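Local coordinates for protein metal transporter CNNM3 (Homo sapiens, PDB 6DFD) that probably takes part in magnesium efflux across the membrane, its cyclic nucleotide-binding homology domain mediating dimerization, at residues H99-S105 / P179-A185; D109-L115 / Q190-R196; Q116-E120 / E131-F135. The protein carries 6 engineered substitutions. All coordinates share one frame; numbering follows the deposited sequence.

Interaction 1 (H99-S105 / P179-A185); sequences HYLYQRS and PDYTVRA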
loop_
_atom_site.group_PDB
_atom_site.type_symbol
_atom_site.label_atom_id
_atom_site.label_comp_id
_atom_site.label_asym_id
_atom_site.label_seq_id
_atom_site.Cartn_x
_atom_site.Cartn_y
_atom_site.Cartn_z
ATOM N N HIS A 99 12.485 12.752 -1.490
ATOM C CA HIS A 99 11.449 12.048 -0.746
ATOM C C HIS A 99 10.870 10.861 -1.504
ATOM O O HIS A 99 10.200 10.015 -0.895
ATOM C CB HIS A 99 10.306 13.005 -0.399
ATOM C CG HIS A 99 10.693 14.073 0.562
ATOM N ND1 HIS A 99 9.869 15.132 0.867
ATOM C CD2 HIS A 99 11.814 14.242 1.300
ATOM C CE1 HIS A 99 10.472 15.918 1.741
ATOM N NE2 HIS A 99 11.653 15.396 2.023
ATOM N N TYR A 100 11.104 10.770 -2.807
ATOM C CA TYR A 100 10.498 9.719 -3.616
ATOM C C TYR A 100 11.411 8.502 -3.651
ATOM O O TYR A 100 12.570 8.597 -4.067
ATOM C CB TYR A 100 10.213 10.209 -5.034
ATOM C CG TYR A 100 9.071 11.190 -5.064
ATOM C CD1 TYR A 100 9.288 12.525 -4.798
ATOM C CD2 TYR A 100 7.772 10.770 -5.322
ATOM C CE1 TYR A 100 8.247 13.435 -4.804
ATOM C CE2 TYR A 100 6.722 11.674 -5.330
ATOM C CZ TYR A 100 6.969 13.002 -5.071
ATOM O OH TYR A 100 5.937 13.912 -5.078
ATOM N N LEU A 101 10.876 7.364 -3.224
ATOM C CA LEU A 101 11.578 6.090 -3.321
ATOM C C LEU A 101 11.304 5.390 -4.644
ATOM O O LEU A 101 12.192 4.725 -5.197
ATOM C CB LEU A 101 11.159 5.184 -2.164
ATOM C CG LEU A 101 11.309 5.745 -0.747
ATOM C CD1 LEU A 101 10.916 4.682 0.281
ATOM C CD2 LEU A 101 12.728 6.241 -0.504
ATOM N N TYR A 102 10.084 5.530 -5.159
ATOM C CA TYR A 102 9.693 4.969 -6.440
ATOM C C TYR A 102 8.784 5.958 -7.147
ATOM O O TYR A 102 8.034 6.700 -6.506
ATOM C CB TYR A 102 8.966 3.635 -6.277
ATOM C CG TYR A 102 9.831 2.578 -5.649
ATOM C CD1 TYR A 102 10.623 1.753 -6.433
ATOM C CD2 TYR A 102 9.871 2.418 -4.272
ATOM C CE1 TYR A 102 11.425 0.782 -5.862
ATOM C CE2 TYR A 102 10.671 1.450 -3.690
ATOM C CZ TYR A 102 11.446 0.636 -4.497
ATOM O OH TYR A 102 12.254 -0.328 -3.939
ATOM N N GLN A 103 8.854 5.960 -8.474
ATOM C CA GLN A 103 7.993 6.817 -9.274
ATOM C C GLN A 103 7.447 6.011 -10.438
ATOM O O GLN A 103 8.214 5.351 -11.148
ATOM C CB GLN A 103 8.753 8.046 -9.767
ATOM C CG GLN A 103 9.279 8.895 -8.626
ATOM C CD GLN A 103 10.199 9.989 -9.095
ATOM O OE1 GLN A 103 11.405 9.952 -8.849
ATOM N NE2 GLN A 103 9.635 10.973 -9.781
ATOM N N ARG A 104 6.124 6.048 -10.606
ATOM C CA ARG A 104 5.460 5.360 -11.705
ATOM C C ARG A 104 6.268 5.487 -12.984
ATOM O O ARG A 104 6.740 6.571 -13.333
ATOM C CB ARG A 104 4.064 5.936 -11.940
ATOM C CG ARG A 104 2.983 5.453 -11.007
ATOM C CD ARG A 104 1.622 5.817 -11.589
ATOM N NE ARG A 104 0.981 4.666 -12.218
ATOM C CZ ARG A 104 0.098 3.870 -11.620
ATOM N NH1 ARG A 104 -0.276 4.089 -10.362
ATOM N NH2 ARG A 104 -0.414 2.845 -12.289
ATOM N N SER A 105 6.428 4.362 -13.674
ATOM C CA SER A 105 7.000 4.282 -15.011
ATOM C C SER A 105 8.470 4.684 -15.058
ATOM O O SER A 105 9.064 4.668 -16.142
ATOM C CB SER A 105 6.226 5.139 -16.025
ATOM O OG SER A 105 4.845 4.812 -16.034
ATOM N N PRO A 179 8.081 0.498 -12.029
ATOM C CA PRO A 179 6.971 0.153 -11.137
ATOM C C PRO A 179 5.690 0.850 -11.563
ATOM O O PRO A 179 5.705 1.881 -12.238
ATOM C CB PRO A 179 7.454 0.648 -9.771
ATOM C CG PRO A 179 8.304 1.842 -10.104
ATOM C CD PRO A 179 8.904 1.591 -11.477
ATOM N N ASP A 180 4.564 0.255 -11.174
ATOM C CA ASP A 180 3.255 0.883 -11.336
ATOM C C ASP A 180 2.802 1.528 -10.034
ATOM O O ASP A 180 1.624 1.483 -9.670
ATOM C CB ASP A 180 2.222 -0.127 -11.827
ATOM C CG ASP A 180 1.926 -1.201 -10.807
ATOM O OD1 ASP A 180 2.668 -1.292 -9.807
ATOM O OD2 ASP A 180 0.943 -1.946 -11.001
ATOM N N TYR A 181 3.744 2.112 -9.303
ATOM C CA TYR A 181 3.427 2.800 -8.065
ATOM C C TYR A 181 4.432 3.913 -7.839
ATOM O O TYR A 181 5.554 3.888 -8.351
ATOM C CB TYR A 181 3.418 1.854 -6.859
ATOM C CG TYR A 181 4.567 0.864 -6.799
ATOM C CD1 TYR A 181 4.438 -0.410 -7.342
ATOM C CD2 TYR A 181 5.765 1.189 -6.174
ATOM C CE1 TYR A 181 5.479 -1.327 -7.280
ATOM C CE2 TYR A 181 6.811 0.278 -6.107
ATOM C CZ TYR A 181 6.661 -0.978 -6.661
ATOM O OH TYR A 181 7.693 -1.890 -6.594
ATOM N N THR A 182 3.998 4.901 -7.069
ATOM C CA THR A 182 4.864 5.944 -6.556
ATOM C C THR A 182 4.854 5.836 -5.043
ATOM O O THR A 182 3.801 5.590 -4.440
ATOM C CB THR A 182 4.387 7.337 -7.012
ATOM O OG1 THR A 182 4.248 7.346 -8.437
ATOM C CG2 THR A 182 5.369 8.419 -6.602
ATOM N N VAL A 183 6.027 6.004 -4.436
ATOM C CA VAL A 183 6.182 5.899 -2.989
ATOM C C VAL A 183 6.923 7.133 -2.509
ATOM O O VAL A 183 8.051 7.393 -2.947
ATOM C CB VAL A 183 6.933 4.622 -2.575
ATOM C CG1 VAL A 183 7.112 4.579 -1.064
ATOM C CG2 VAL A 183 6.188 3.392 -3.062
ATOM N N ARG A 184 6.305 7.883 -1.599
ATOM C CA ARG A 184 6.859 9.145 -1.140
ATOM C C ARG A 184 6.946 9.158 0.376
ATOM O O ARG A 184 5.972 8.832 1.059
ATOM C CB ARG A 184 6.000 10.330 -1.617
ATOM C CG ARG A 184 6.530 11.690 -1.183
ATOM C CD ARG A 184 5.666 12.828 -1.723
ATOM N NE ARG A 184 4.260 12.671 -1.365
ATOM C CZ ARG A 184 3.684 13.187 -0.285
ATOM N NH1 ARG A 184 4.382 13.917 0.581
ATOM N NH2 ARG A 184 2.399 12.963 -0.069
ATOM N N ALA A 185 8.086 9.600 0.894
ATOM C CA ALA A 185 8.242 9.758 2.332
ATOM C C ALA A 185 7.259 10.784 2.873
ATOM O O ALA A 185 7.053 11.844 2.273
ATOM C CB ALA A 185 9.660 10.205 2.663
#

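Interaction 2 (D109-L115 / Q190-R196); sequences DYFILIL and QLIKVTR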
loop_
_atom_site.group_PDB
_atom_site.type_symbol
_atom_site.label_atom_id
_atom_site.label_comp_id
_atom_site.label_asym_id
_atom_site.label_seq_id
_atom_site.Cartn_x
_atom_site.Cartn_y
_atom_site.Cartn_z
ATOM N N ASP A 109 15.890 -0.193 -9.912
ATOM C CA ASP A 109 16.627 -1.444 -9.786
ATOM C C ASP A 109 17.018 -1.720 -8.339
ATOM O O ASP A 109 18.070 -2.317 -8.078
ATOM C CB ASP A 109 17.874 -1.441 -10.678
ATOM C CG ASP A 109 18.935 -0.473 -10.198
ATOM O OD1 ASP A 109 18.597 0.470 -9.454
ATOM O OD2 ASP A 109 20.115 -0.662 -10.566
ATOM N N TYR A 110 16.181 -1.320 -7.385
ATOM C CA TYR A 110 16.444 -1.650 -5.995
ATOM C C TYR A 110 15.160 -2.011 -5.267
ATOM O O TYR A 110 14.057 -1.606 -5.648
ATOM C CB TYR A 110 17.154 -0.510 -5.259
ATOM C CG TYR A 110 16.489 0.844 -5.420
ATOM C CD1 TYR A 110 15.358 1.171 -4.692
ATOM C CD2 TYR A 110 17.003 1.787 -6.302
ATOM C CE1 TYR A 110 14.746 2.409 -4.837
ATOM C CE2 TYR A 110 16.403 3.033 -6.452
ATOM C CZ TYR A 110 15.278 3.334 -5.720
ATOM O OH TYR A 110 14.685 4.567 -5.876
ATOM N N PHE A 111 15.342 -2.806 -4.220
ATOM C CA PHE A 111 14.314 -3.207 -3.275
ATOM C C PHE A 111 14.487 -2.375 -2.013
ATOM O O PHE A 111 15.617 -2.088 -1.608
ATOM C CB PHE A 111 14.470 -4.703 -2.976
ATOM C CG PHE A 111 13.812 -5.173 -1.713
ATOM C CD1 PHE A 111 14.470 -5.081 -0.490
ATOM C CD2 PHE A 111 12.565 -5.768 -1.751
ATOM C CE1 PHE A 111 13.875 -5.530 0.665
ATOM C CE2 PHE A 111 11.962 -6.224 -0.587
ATOM C CZ PHE A 111 12.617 -6.107 0.620
ATOM N N ILE A 112 13.372 -1.972 -1.405
ATOM C CA ILE A 112 13.400 -1.202 -0.169
ATOM C C ILE A 112 12.476 -1.831 0.859
ATOM O O ILE A 112 11.345 -2.223 0.546
ATOM C CB ILE A 112 13.011 0.273 -0.408
ATOM C CG1 ILE A 112 14.149 0.983 -1.142
ATOM C CG2 ILE A 112 12.712 0.970 0.914
ATOM C CD1 ILE A 112 13.794 2.346 -1.646
ATOM N N LEU A 113 12.962 -1.923 2.094
ATOM C CA LEU A 113 12.137 -2.245 3.248
ATOM C C LEU A 113 12.260 -1.084 4.216
ATOM O O LEU A 113 13.370 -0.601 4.470
ATOM C CB LEU A 113 12.565 -3.555 3.922
ATOM C CG LEU A 113 11.775 -3.875 5.199
ATOM C CD1 LEU A 113 11.507 -5.323 5.320
ATOM C CD2 LEU A 113 12.521 -3.421 6.437
ATOM N N ILE A 114 11.131 -0.625 4.740
ATOM C CA ILE A 114 11.115 0.515 5.651
ATOM C C ILE A 114 11.372 0.003 7.061
ATOM O O ILE A 114 10.561 -0.745 7.615
ATOM C CB ILE A 114 9.779 1.272 5.576
ATOM C CG1 ILE A 114 9.559 1.823 4.167
ATOM C CG2 ILE A 114 9.741 2.435 6.609
ATOM C CD1 ILE A 114 8.190 2.464 3.976
ATOM N N LEU A 115 12.491 0.415 7.656
ATOM C CA LEU A 115 12.730 0.046 9.048
ATOM C C LEU A 115 11.948 0.950 9.981
ATOM O O LEU A 115 11.422 0.498 11.008
ATOM C CB LEU A 115 14.217 0.140 9.375
ATOM C CG LEU A 115 15.123 -1.093 9.441
ATOM C CD1 LEU A 115 14.550 -2.317 8.780
ATOM C CD2 LEU A 115 16.470 -0.731 8.876
ATOM N N GLN A 190 14.113 5.436 7.885
ATOM C CA GLN A 190 15.269 4.556 7.972
ATOM C C GLN A 190 14.946 3.307 7.169
ATOM O O GLN A 190 13.914 2.665 7.412
ATOM C CB GLN A 190 15.612 4.202 9.421
ATOM C CG GLN A 190 16.974 3.533 9.581
ATOM C CD GLN A 190 18.133 4.456 9.225
ATOM O OE1 GLN A 190 18.112 5.649 9.528
ATOM N NE2 GLN A 190 19.148 3.903 8.569
ATOM N N LEU A 191 15.840 2.969 6.234
ATOM C CA LEU A 191 15.561 2.057 5.134
ATOM C C LEU A 191 16.636 0.992 4.999
ATOM O O LEU A 191 17.823 1.244 5.235
ATOM C CB LEU A 191 15.508 2.805 3.783
ATOM C CG LEU A 191 14.506 3.940 3.607
ATOM C CD1 LEU A 191 14.639 4.497 2.216
ATOM C CD2 LEU A 191 13.092 3.464 3.862
ATOM N N ILE A 192 16.195 -0.185 4.557
ATOM C CA ILE A 192 17.042 -1.195 3.929
ATOM C C ILE A 192 16.873 -1.047 2.423
ATOM O O ILE A 192 15.746 -1.087 1.919
ATOM C CB ILE A 192 16.647 -2.610 4.393
ATOM C CG1 ILE A 192 16.944 -2.780 5.884
ATOM C CG2 ILE A 192 17.342 -3.691 3.558
ATOM C CD1 ILE A 192 18.431 -2.616 6.259
ATOM N N LYS A 193 17.977 -0.857 1.704
ATOM C CA LYS A 193 17.966 -0.720 0.251
ATOM C C LYS A 193 18.900 -1.752 -0.358
ATOM O O LYS A 193 20.114 -1.714 -0.117
ATOM C CB LYS A 193 18.403 0.675 -0.180
ATOM C CG LYS A 193 18.308 0.915 -1.677
ATOM C CD LYS A 193 19.023 2.207 -2.075
ATOM C CE LYS A 193 18.499 2.767 -3.390
ATOM N NZ LYS A 193 19.130 4.079 -3.747
ATOM N N VAL A 194 18.348 -2.639 -1.179
ATOM C CA VAL A 194 19.125 -3.694 -1.826
ATOM C C VAL A 194 18.986 -3.525 -3.328
ATOM O O VAL A 194 17.874 -3.612 -3.866
ATOM C CB VAL A 194 18.673 -5.091 -1.387
ATOM C CG1 VAL A 194 19.464 -6.167 -2.141
ATOM C CG2 VAL A 194 18.858 -5.232 0.101
ATOM N N THR A 195 20.105 -3.276 -4.001
ATOM C CA THR A 195 20.083 -3.158 -5.444
ATOM C C THR A 195 20.125 -4.536 -6.088
ATOM O O THR A 195 20.483 -5.542 -5.465
ATOM C CB THR A 195 21.262 -2.325 -5.959
ATOM O OG1 THR A 195 22.485 -3.045 -5.768
ATOM C CG2 THR A 195 21.346 -0.979 -5.235
ATOM N N ARG A 196 19.754 -4.568 -7.362
ATOM C CA ARG A 196 19.798 -5.818 -8.105
ATOM C C ARG A 196 21.206 -6.398 -8.112
ATOM O O ARG A 196 21.385 -7.608 -7.947
ATOM C CB ARG A 196 19.296 -5.586 -9.528
ATOM C CG ARG A 196 19.294 -6.833 -10.398
ATOM C CD ARG A 196 18.502 -6.616 -11.680
ATOM N NE ARG A 196 18.781 -5.317 -12.290
ATOM C CZ ARG A 196 18.269 -4.901 -13.446
ATOM N NH1 ARG A 196 17.447 -5.681 -14.137
ATOM N NH2 ARG A 196 18.584 -3.700 -13.914
#

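Interaction 3 (Q116-E120 / E131-F135); sequences QGRVE and ENGAF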
loop_
_atom_site.group_PDB
_atom_site.type_symbol
_atom_site.label_atom_id
_atom_site.label_comp_id
_atom_site.label_asym_id
_atom_site.label_seq_id
_atom_site.Cartn_x
_atom_site.Cartn_y
_atom_site.Cartn_z
ATOM N N GLN A 116 11.869 2.232 9.634
ATOM C CA GLN A 116 11.163 3.192 10.466
ATOM C C GLN A 116 10.670 4.316 9.571
ATOM O O GLN A 116 11.400 4.769 8.689
ATOM C CB GLN A 116 12.084 3.745 11.565
ATOM C CG GLN A 116 11.400 4.687 12.537
ATOM C CD GLN A 116 12.360 5.262 13.563
ATOM O OE1 GLN A 116 13.380 4.655 13.890
ATOM N NE2 GLN A 116 12.037 6.443 14.075
ATOM N N GLY A 117 9.433 4.742 9.772
ATOM C CA GLY A 117 8.906 5.899 9.076
ATOM C C GLY A 117 7.645 5.569 8.305
ATOM O O GLY A 117 7.123 4.455 8.353
ATOM N N ARG A 118 7.170 6.576 7.566
ATOM C CA ARG A 118 5.862 6.534 6.928
ATOM C C ARG A 118 5.966 6.995 5.486
ATOM O O ARG A 118 6.653 7.978 5.186
ATOM C CB ARG A 118 4.859 7.426 7.673
ATOM C CG ARG A 118 4.876 7.261 9.171
ATOM C CD ARG A 118 4.284 5.917 9.576
ATOM N NE ARG A 118 2.850 5.877 9.321
ATOM C CZ ARG A 118 2.044 4.894 9.706
ATOM N NH1 ARG A 118 2.530 3.845 10.360
ATOM N NH2 ARG A 118 0.747 4.963 9.434
ATOM N N VAL A 119 5.260 6.298 4.599
ATOM C CA VAL A 119 5.245 6.635 3.183
ATOM C C VAL A 119 3.809 6.622 2.678
ATOM O O VAL A 119 2.935 5.946 3.227
ATOM C CB VAL A 119 6.108 5.666 2.338
ATOM C CG1 VAL A 119 7.573 5.793 2.707
ATOM C CG2 VAL A 119 5.624 4.238 2.497
ATOM N N GLU A 120 3.574 7.387 1.624
ATOM C CA GLU A 120 2.340 7.316 0.865
ATOM C C GLU A 120 2.625 6.573 -0.425
ATOM O O GLU A 120 3.616 6.857 -1.113
ATOM C CB GLU A 120 1.781 8.707 0.553
ATOM C CG GLU A 120 0.507 8.678 -0.299
ATOM C CD GLU A 120 -0.061 10.069 -0.550
ATOM O OE1 GLU A 120 -0.852 10.546 0.286
ATOM O OE2 GLU A 120 0.301 10.680 -1.578
ATOM N N GLU A 131 -1.396 4.942 3.043
ATOM C CA GLU A 131 -0.187 5.159 3.822
ATOM C C GLU A 131 0.308 3.837 4.392
ATOM O O GLU A 131 -0.480 3.020 4.870
ATOM C CB GLU A 131 -0.447 6.156 4.955
ATOM C CG GLU A 131 0.763 6.427 5.836
ATOM C CD GLU A 131 0.538 7.595 6.789
ATOM O OE1 GLU A 131 -0.387 8.399 6.539
ATOM O OE2 GLU A 131 1.277 7.693 7.794
ATOM N N ASN A 132 1.619 3.643 4.341
ATOM C CA ASN A 132 2.275 2.451 4.853
ATOM C C ASN A 132 3.359 2.866 5.829
ATOM O O ASN A 132 3.913 3.967 5.728
ATOM C CB ASN A 132 2.904 1.628 3.730
ATOM C CG ASN A 132 1.910 0.713 3.044
ATOM O OD1 ASN A 132 0.793 0.507 3.520
ATOM N ND2 ASN A 132 2.317 0.157 1.913
ATOM N N GLY A 133 3.673 1.971 6.761
ATOM C CA GLY A 133 4.657 2.225 7.788
ATOM C C GLY A 133 5.748 1.166 7.819
ATOM O O GLY A 133 6.115 0.559 6.792
ATOM N N ALA A 134 6.249 0.937 9.028
ATOM C CA ALA A 134 7.457 0.149 9.203
ATOM C C ALA A 134 7.228 -1.281 8.735
ATOM O O ALA A 134 6.165 -1.864 8.964
ATOM C CB ALA A 134 7.881 0.156 10.672
ATOM N N PHE A 135 8.236 -1.819 8.059
ATOM C CA PHE A 135 8.338 -3.198 7.597
ATOM C C PHE A 135 7.426 -3.475 6.411
ATOM O O PHE A 135 7.248 -4.641 6.020
ATOM C CB PHE A 135 8.137 -4.189 8.755
ATOM C CG PHE A 135 9.424 -4.456 9.504
ATOM C CD1 PHE A 135 9.930 -3.524 10.394
ATOM C CD2 PHE A 135 10.183 -5.584 9.236
ATOM C CE1 PHE A 135 11.144 -3.734 11.042
ATOM C CE2 PHE A 135 11.395 -5.796 9.883
ATOM C CZ PHE A 135 11.871 -4.878 10.785
HETATM O O HOH W 1 5.364 2.699 11.116
#

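Interaction 1 (H99-S105 / P179-A185)
The Tyr100 ring lies over the aliphatic part of Arg184. Arg184 CG sits beneath one ring face in a CH-pi contact, 4.2 Å from the centroid of the Tyr100 ring. The arginine runs out from its strand with CG anti to the backbone N (chi1 -179°), which carries CG and CD along that face. Thr182 CG2 meets the same ring at its edge, in the ring plane, 3.6 Å from Tyr100 CD2. These residues belong to an antiparallel pairing in the beta-barrel of the cyclic nucleotide-binding homology domain, interrupted by a classic beta bulge. Two residues, Leu101 and Tyr102, stand opposite the single Val183. Leu101 N donates to Val183 O, and Val183 N donates to Tyr102 O at 3.0 Å, so one valine serves two residues and the register slips by one.

Within the bulge, Tyr102 shares a buried face with Val183. There the Tyr181 ring presents its edge to the Tyr102 face, a T-shaped pair with planes at 64°. CE2 of Tyr181 does the touching, 3.8 Å from Tyr102 CG. Pro179 CB lies over the centre of the Tyr181 ring. The two tyrosines lie side by side and point the same way, but their hydroxyls find different partners: Tyr102 OH bonds to Tyr110 O of its own chain, and Tyr181 OH to Glu126 of the second subunit. Asp180 also reaches that subunit, bonding to the backbone N of its Lys125.

At the far end the strand pairing gives way to a side-chain bond. Thr182 OG1 accepts from Arg104 N at 3.1 Å, nearly straight at 170°. The Arg104 guanidinium passes over Asp180 O with one face, while its nitrogens bond Glu122 and Gly124. Last, Ser105 N points almost straight at Pro179 O, 3.0 Å away.

Interaction 2 (D109-L115 / Q190-R196)
Strands 110-114 and 190-195 run antiparallel, their axes 4.4 Å apart at closest approach, and a regular ladder of backbone bonds joins Phe111 to Val194 and Leu113 to Ile192 in both directions. Arg196 N to Asp109 O extends the ladder at one end, and Leu115 N to Gln190 O at the other. On one face Tyr110 receives Lys193. The lysine chain is extended, and its CE lies 3.5 Å from the centroid of the Tyr110 ring. Lys193 NZ follows over the same face in a cation-pi contact, 4.2 Å from the centroid of the Tyr110 ring and 21° off the normal. Tyr110 CG stands between the backbone N and the carbonyl carbon (chi1 51°), which helps turn a ring face to the lysine; the OH bonds to Leu101 O. With an alanine here, the lysine ammonium would probably lose its aromatic partner and Leu101 O its hydroxyl mate.

The pairing is central to the four-stranded antiparallel sheet of this cupin-clan barrel. Further along the same face, Leu191 CD2 fits between two isoleucines, 3.9 Å from both Ile112 CG2 and Ile114 CG1. The opposite face holds Phe111, Leu113, Ile192 and Val194, and helix 47-60 packs on Phe111 and Leu113. Where the chain turns, Leu115 crosses Ile192 obliquely, with Leu115 CD2 3.7 Å from Ile192 CG1. Thr195 ends its strand as the N-cap of helix 196-207.

Interaction 3 (Q116-E120 / E131-F135)
Arg118 and Glu131 meet in a salt bridge across the base of the hairpin formed by strands 119-123 and 128-132. NE and NH2 of Arg118 converge on a single carboxylate oxygen, with the guanidinium coming in by its side. NE of Arg118 lies 2.8 Å from Glu131 OE2 and reaches it on its anti side; NH2 of Arg118 is longer, at 3.2 Å, and comes from above the carboxylate plane. OE2 stays in the guanidinium plane, but the two flat groups are turned 73° apart. The arginine chain bends at chi2 and chi3 (-71° and -69°), which folds the guanidinium back over the neighbouring strand, with Asn132 O and Gly133 N beyond one of its faces.

The backbone bonds are the two of the Val119 and Asn132 pair, each 2.9 Å between Val119 N and Asn132 O and between Asn132 N and Val119 O. Past them the strands part, and water takes over: one molecule accepts from Arg118 NH1 and from Ala134 N.

Packing is modest. Val119 CG2 lies 4.0 Å from Asn132 CB, and Val119 also rests on Ile114. At Gly133 a side chain would run into Arg118 NH1. Gly117 has backbone angles that would jam a CB against the preceding carbonyl.

Three bonds around its rim, two to Glu131 OE2 and one to the water, probably limit how the guanidinium can turn, and the opposite charges probably steady each other at this largely solvent-facing edge.

In the fold
The centre of interaction 2 lies about 2 Å from the centre of the chain, in the core; those of interactions 1 and 3 lie about 12 and 11 Å out, interaction 3 being the most exposed. Interactions 1 and 3 share one sheet, in which strands 181-185 and 119-123 are neighbours; interaction 2 belongs to the other. The chain turns from one sheet to the other at Leu115, between strands 110-114 and 119-123. Tyrosine hydroxyls bonding to backbone carbonyls tie interactions 1 and 2; backbone bonds of Ile114 and Gln190 tie interactions 2 and 3. Interaction 2 joins a full backbone ladder to apolar packing, with one cation-pi contact; interaction 1 mixes aromatic packing with polar ends toward the second subunit; interaction 3 relies on charge and water.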